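Local coordinates for protein multicopper oxidase type 1 (Nitrosomonas europaea, PDB 3G5W) that probably oxidises substrates at a blue copper centre and reduces oxygen at clusters of further copper ions, as a two-domain laccase-like multicopper oxidase, at residues M242-D252 and I268-G278. Residues are numbered along the deposited sequence; the frame is centred on the assembly and turned at random.
Sequences MDNPGLWMIHD and IMTTIEYEEVG. With C2O (Cu-O-Cu linkage), chain P.
Pro245 lies over one face of the Tyr274 ring, its CA 3.4 Å from the ring centroid and close to the normal, a CH-pi contact. At the rim of the same ring, Tyr274 CE2 meets the edge of the Trp248 indole, NE1 lying 3.6 Å away, with the five-membered ring and the phenol turned 74° to each other. The indole is held in turn by the loop before its strand: Trp248 NE1 donates to Asn244 O over 2.8 Å, nearly in line with the C=O, though the bond is bent at the hydrogen (135°). Met242 SD sits obliquely to the phenol as a Met-aromatic contact. From this aromatic end the antiparallel ladder runs through the hydrogen-bonded pairs Trp248-Ile272 and Ile250-Thr270; in the second, CG2 of both residues touch side by side at 3.5 Å. On the other face, Met249, its chain curled back (chi2 -54°), brings CE to 3.4 Å from Met269 CG, a tight fit. Next on this face, His251 binds copper through NE2 (2.0 Å), while its ND1 donates to Asp252 O, limiting ring rotation. His205 of the same chain and His105 of the second subunit provide this copper's other two protein ligands. The hairpin belongs to a cupredoxin-type domain carrying an intersubunit copper cluster, as expected of two-domain multicopper oxidases.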
# COMPACT_ATOMS: atom_id res chain seq x y z
N MET A 242 -4.58 9.50 -25.50
CA MET A 242 -5.71 10.43 -25.43
C MET A 242 -6.65 10.23 -26.62
O MET A 242 -6.63 11.01 -27.57
CB MET A 242 -5.23 11.89 -25.37
CG MET A 242 -4.43 12.28 -24.12
SD MET A 242 -5.28 12.03 -22.53
CE MET A 242 -4.63 10.45 -22.13
N ASP A 243 -7.47 9.18 -26.56
CA ASP A 243 -8.31 8.79 -27.70
C ASP A 243 -9.81 8.92 -27.41
O ASP A 243 -10.63 8.35 -28.13
CB ASP A 243 -7.99 7.35 -28.11
CG ASP A 243 -8.26 6.34 -26.99
OD1 ASP A 243 -7.97 5.15 -27.20
OD2 ASP A 243 -8.77 6.73 -25.90
N ASN A 244 -10.17 9.65 -26.37
CA ASN A 244 -11.54 9.64 -25.86
C ASN A 244 -11.96 11.03 -25.37
O ASN A 244 -11.99 11.27 -24.16
CB ASN A 244 -11.66 8.55 -24.76
CG ASN A 244 -13.08 8.38 -24.24
OD1 ASN A 244 -13.29 7.78 -23.17
ND2 ASN A 244 -14.06 8.89 -24.98
N PRO A 245 -12.29 11.95 -26.30
CA PRO A 245 -12.66 13.32 -25.92
C PRO A 245 -13.77 13.44 -24.89
O PRO A 245 -14.83 12.81 -25.01
CB PRO A 245 -13.06 13.97 -27.25
CG PRO A 245 -12.24 13.22 -28.27
CD PRO A 245 -12.28 11.80 -27.77
N GLY A 246 -13.49 14.24 -23.86
CA GLY A 246 -14.42 14.53 -22.77
C GLY A 246 -13.74 15.35 -21.69
O GLY A 246 -12.65 15.88 -21.90
N LEU A 247 -14.41 15.49 -20.55
CA LEU A 247 -13.81 16.07 -19.35
C LEU A 247 -13.70 14.95 -18.33
O LEU A 247 -14.71 14.31 -17.99
CB LEU A 247 -14.66 17.24 -18.82
CG LEU A 247 -14.88 18.41 -19.80
CD1 LEU A 247 -15.78 19.47 -19.20
CD2 LEU A 247 -13.56 19.04 -20.26
N TRP A 248 -12.48 14.69 -17.87
CA TRP A 248 -12.16 13.47 -17.14
C TRP A 248 -11.43 13.73 -15.84
O TRP A 248 -10.39 14.40 -15.82
CB TRP A 248 -11.30 12.56 -18.00
CG TRP A 248 -11.88 12.23 -19.34
CD1 TRP A 248 -11.48 12.72 -20.55
CD2 TRP A 248 -12.97 11.35 -19.60
NE1 TRP A 248 -12.25 12.18 -21.56
CE2 TRP A 248 -13.17 11.33 -21.00
CE3 TRP A 248 -13.80 10.56 -18.78
CZ2 TRP A 248 -14.18 10.56 -21.60
CZ3 TRP A 248 -14.79 9.79 -19.39
CH2 TRP A 248 -14.97 9.79 -20.79
N MET A 249 -11.96 13.19 -14.75
CA MET A 249 -11.30 13.33 -13.45
C MET A 249 -10.04 12.48 -13.38
O MET A 249 -9.99 11.37 -13.91
CB MET A 249 -12.23 12.88 -12.31
CG MET A 249 -13.51 13.68 -12.17
SD MET A 249 -13.33 15.48 -12.02
CE MET A 249 -12.22 15.62 -10.63
N ILE A 250 -9.03 13.04 -12.74
CA ILE A 250 -7.92 12.25 -12.21
C ILE A 250 -7.78 12.65 -10.74
O ILE A 250 -7.72 13.84 -10.42
CB ILE A 250 -6.61 12.41 -13.02
CG1 ILE A 250 -5.38 12.05 -12.16
CG2 ILE A 250 -6.47 13.81 -13.61
CD1 ILE A 250 -4.14 11.83 -12.98
N HIS A 251 -7.76 11.66 -9.85
CA HIS A 251 -7.77 11.92 -8.42
C HIS A 251 -7.27 10.73 -7.61
O HIS A 251 -7.26 9.60 -8.08
CB HIS A 251 -9.19 12.30 -7.96
CG HIS A 251 -10.18 11.18 -8.07
ND1 HIS A 251 -10.51 10.37 -7.01
CD2 HIS A 251 -10.91 10.74 -9.13
CE1 HIS A 251 -11.41 9.48 -7.41
NE2 HIS A 251 -11.66 9.67 -8.69
N ASP A 252 -6.86 11.02 -6.38
CA ASP A 252 -6.54 9.99 -5.41
C ASP A 252 -7.84 9.31 -5.04
O ASP A 252 -8.84 9.97 -4.71
CB ASP A 252 -5.89 10.62 -4.18
CG ASP A 252 -5.18 9.60 -3.30
OD1 ASP A 252 -5.53 8.40 -3.35
OD2 ASP A 252 -4.28 10.02 -2.56
N ILE A 268 -6.10 15.94 -3.57
CA ILE A 268 -5.38 15.44 -4.75
C ILE A 268 -6.37 15.11 -5.88
O ILE A 268 -6.93 14.01 -5.95
CB ILE A 268 -4.43 14.25 -4.38
CG1 ILE A 268 -3.32 14.75 -3.45
CG2 ILE A 268 -3.81 13.62 -5.64
CD1 ILE A 268 -2.52 13.66 -2.72
N MET A 269 -6.57 16.09 -6.74
CA MET A 269 -7.62 16.03 -7.75
C MET A 269 -7.36 17.07 -8.85
O MET A 269 -7.00 18.22 -8.55
CB MET A 269 -8.97 16.27 -7.06
CG MET A 269 -10.18 16.36 -7.95
SD MET A 269 -11.67 15.74 -7.14
CE MET A 269 -11.80 16.77 -5.67
N THR A 270 -7.51 16.66 -10.10
CA THR A 270 -7.60 17.60 -11.22
C THR A 270 -8.48 16.99 -12.33
O THR A 270 -9.14 15.97 -12.12
CB THR A 270 -6.20 18.09 -11.74
OG1 THR A 270 -6.38 19.17 -12.66
CG2 THR A 270 -5.40 16.98 -12.43
N THR A 271 -8.51 17.64 -13.49
CA THR A 271 -9.23 17.10 -14.65
C THR A 271 -8.33 17.05 -15.88
O THR A 271 -7.34 17.78 -15.96
CB THR A 271 -10.50 17.91 -14.99
OG1 THR A 271 -10.14 19.22 -15.43
CG2 THR A 271 -11.42 18.02 -13.79
N ILE A 272 -8.71 16.20 -16.82
CA ILE A 272 -8.16 16.22 -18.18
C ILE A 272 -9.22 16.86 -19.08
O ILE A 272 -10.36 16.39 -19.12
CB ILE A 272 -7.86 14.79 -18.69
CG1 ILE A 272 -6.73 14.14 -17.87
CG2 ILE A 272 -7.53 14.80 -20.19
CD1 ILE A 272 -6.67 12.62 -18.01
N GLU A 273 -8.84 17.92 -19.78
CA GLU A 273 -9.74 18.65 -20.70
C GLU A 273 -9.31 18.46 -22.16
O GLU A 273 -8.20 18.86 -22.53
CB GLU A 273 -9.73 20.15 -20.38
CG GLU A 273 -10.21 20.55 -18.99
CD GLU A 273 -10.04 22.03 -18.69
OE1 GLU A 273 -10.62 22.51 -17.68
OE2 GLU A 273 -9.32 22.74 -19.44
N TYR A 274 -10.18 17.87 -22.98
CA TYR A 274 -9.93 17.79 -24.42
C TYR A 274 -10.43 19.05 -25.11
O TYR A 274 -11.55 19.51 -24.83
CB TYR A 274 -10.66 16.62 -25.04
CG TYR A 274 -10.04 15.26 -24.86
CD1 TYR A 274 -9.54 14.57 -25.96
CD2 TYR A 274 -10.02 14.63 -23.60
CE1 TYR A 274 -9.02 13.31 -25.82
CE2 TYR A 274 -9.49 13.36 -23.46
CZ TYR A 274 -9.00 12.71 -24.58
OH TYR A 274 -8.48 11.45 -24.50
N GLU A 275 -9.64 19.59 -26.02
CA GLU A 275 -10.06 20.81 -26.72
C GLU A 275 -11.30 20.58 -27.59
O GLU A 275 -12.07 21.50 -27.82
CB GLU A 275 -8.91 21.44 -27.51
CG GLU A 275 -8.29 20.59 -28.58
CD GLU A 275 -7.27 21.36 -29.41
OE1 GLU A 275 -6.31 21.92 -28.82
OE2 GLU A 275 -7.42 21.39 -30.65
N GLU A 276 -11.49 19.33 -28.03
CA GLU A 276 -12.65 18.95 -28.85
C GLU A 276 -14.00 19.21 -28.17
O GLU A 276 -14.96 19.63 -28.84
CB GLU A 276 -12.55 17.49 -29.29
CG GLU A 276 -11.49 17.20 -30.37
CD GLU A 276 -10.10 16.92 -29.81
OE1 GLU A 276 -9.18 16.68 -30.62
OE2 GLU A 276 -9.92 16.94 -28.57
N VAL A 277 -14.10 18.96 -26.86
CA VAL A 277 -15.37 19.15 -26.14
C VAL A 277 -15.53 20.53 -25.50
O VAL A 277 -16.64 20.94 -25.16
CB VAL A 277 -15.66 18.02 -25.10
CG1 VAL A 277 -15.56 16.64 -25.75
CG2 VAL A 277 -14.75 18.12 -23.89
N GLY A 278 -14.43 21.25 -25.32
CA GLY A 278 -14.46 22.58 -24.72
C GLY A 278 -14.79 22.56 -23.24
O GLY A 278 -15.06 21.50 -22.66
CU2 C2O P . -13.33 9.31 -9.79
CU3 C2O P . -14.11 4.58 -8.27
O1 C2O P . -13.78 7.18 -8.89